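Local coordinates for nitrogenase iron-molybdenum cofactor biosynthesis protein NifB (Methanothermobacter thermautotrophicus, PDB 7JMA), which probably carries out radical SAM-dependent carbide insertion that couples two [4Fe-4S] clusters into the [8Fe-9S-C] precursor of the nitrogenase iron-molybdenum cofactor, at residues M116-L121 against V138-N143. Residues are numbered along the deposited sequence; the frame is centred on the assembly and turned at random.
Sequences MSTNGL and VTVTVN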
# COMPACT_ATOMS: atom_id res chain seq x y z
N MET A 116 3.47 7.05 -2.19
CA MET A 116 4.06 5.98 -1.40
C MET A 116 3.06 4.84 -1.31
O MET A 116 1.86 5.01 -1.51
CB MET A 116 4.47 6.48 -0.01
CG MET A 116 3.35 6.84 0.90
SD MET A 116 3.96 6.78 2.62
CE MET A 116 5.07 8.18 2.62
N SER A 117 3.59 3.66 -1.01
CA SER A 117 2.76 2.49 -0.80
C SER A 117 2.97 2.03 0.63
O SER A 117 4.05 2.19 1.19
CB SER A 117 3.09 1.35 -1.78
OG SER A 117 3.03 1.80 -3.13
N THR A 118 1.91 1.48 1.22
CA THR A 118 1.99 1.02 2.60
C THR A 118 0.94 -0.06 2.83
O THR A 118 -0.06 -0.14 2.12
CB THR A 118 1.78 2.20 3.56
OG1 THR A 118 1.78 1.73 4.91
CG2 THR A 118 0.40 2.86 3.30
N ASN A 119 1.19 -0.91 3.84
CA ASN A 119 0.10 -1.77 4.30
C ASN A 119 -0.95 -0.99 5.10
O ASN A 119 -2.01 -1.55 5.42
CB ASN A 119 0.67 -2.95 5.09
CG ASN A 119 1.52 -2.51 6.26
OD1 ASN A 119 1.10 -1.67 7.05
ND2 ASN A 119 2.70 -3.15 6.43
N GLY A 120 -0.69 0.27 5.45
CA GLY A 120 -1.66 1.07 6.19
C GLY A 120 -1.66 0.93 7.70
O GLY A 120 -2.40 1.66 8.37
N LEU A 121 -0.85 0.02 8.27
CA LEU A 121 -0.92 -0.18 9.72
C LEU A 121 -0.68 1.12 10.48
O LEU A 121 -1.35 1.40 11.48
CB LEU A 121 0.09 -1.24 10.16
CG LEU A 121 0.06 -1.54 11.65
CD1 LEU A 121 -1.26 -2.18 12.12
CD2 LEU A 121 1.24 -2.50 11.99
N VAL A 138 -1.36 7.72 -2.12
CA VAL A 138 -0.91 6.60 -1.31
C VAL A 138 -1.62 5.35 -1.81
O VAL A 138 -2.84 5.38 -2.03
CB VAL A 138 -1.18 6.81 0.19
CG1 VAL A 138 -0.82 5.53 0.97
CG2 VAL A 138 -0.43 8.02 0.72
N THR A 139 -0.86 4.29 -1.99
CA THR A 139 -1.39 2.98 -2.35
C THR A 139 -1.39 2.13 -1.09
O THR A 139 -0.34 1.95 -0.45
CB THR A 139 -0.56 2.34 -3.46
OG1 THR A 139 -0.58 3.20 -4.61
CG2 THR A 139 -1.12 0.99 -3.84
N VAL A 140 -2.56 1.63 -0.71
CA VAL A 140 -2.74 0.83 0.51
C VAL A 140 -3.08 -0.59 0.08
O VAL A 140 -3.96 -0.79 -0.77
CB VAL A 140 -3.86 1.41 1.39
CG1 VAL A 140 -3.97 0.58 2.69
CG2 VAL A 140 -3.61 2.89 1.71
N THR A 141 -2.38 -1.59 0.63
CA THR A 141 -2.64 -2.96 0.25
C THR A 141 -3.66 -3.54 1.21
O THR A 141 -3.40 -3.67 2.41
CB THR A 141 -1.34 -3.76 0.24
OG1 THR A 141 -0.49 -3.22 -0.78
CG2 THR A 141 -1.62 -5.24 -0.08
N VAL A 142 -4.84 -3.87 0.69
CA VAL A 142 -5.96 -4.38 1.47
C VAL A 142 -6.35 -5.71 0.86
O VAL A 142 -6.89 -5.75 -0.25
CB VAL A 142 -7.17 -3.43 1.48
CG1 VAL A 142 -8.26 -4.07 2.34
CG2 VAL A 142 -6.81 -2.03 2.00
N ASN A 143 -6.08 -6.80 1.58
CA ASN A 143 -6.31 -8.13 1.04
C ASN A 143 -7.54 -8.81 1.60
O ASN A 143 -7.95 -9.85 1.07
CB ASN A 143 -5.07 -9.00 1.29
CG ASN A 143 -3.86 -8.48 0.55
OD1 ASN A 143 -3.94 -8.18 -0.64
ND2 ASN A 143 -2.73 -8.33 1.25
O HOH W 1 1.09 5.39 -4.75
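M116, T118, V138 and V140 share the buried face of the sheet; S117 and T139 lie on the other, where S117 OG sits against T139 CB (3.6 Å) and a water bonds T139 OG1. At the edges between the strands, the peptide groups of M116 and T118 receive T139 N and T141 N in their carbonyl planes, with T139 N 2.9 Å from M116 O. Between these two bonds T118 N returns to T139 O, almost collinear with that carbonyl (C=O...N 175°). The CA-H groups of V138 and V140 also approach M116 O and T118 O. This parallel ladder joins neighbouring strands of a right-handed beta-alpha-beta unit, with helix 123-132 as the connection, in the radical SAM domain.

On the buried face M116 CG runs alongside V138 CG2, and T118 CG2 meets V138 CG1 at 3.7 Å. With OG1 opposite the backbone N (chi1 177°), T118 accepts from G120 N, an ST turn, and also bonds D91. A valine here would probably leave G120 N and the D91 carboxylate without this shared hydroxyl and let the turn relax. N119 OD1 accepts from L121 N, closing an Asx turn. These bonds are consistent with a fixed turn at the strand end, where the N119 side chain lies about 4 Å from that of C38, a [4Fe-4S] ligand whose cluster is absent here.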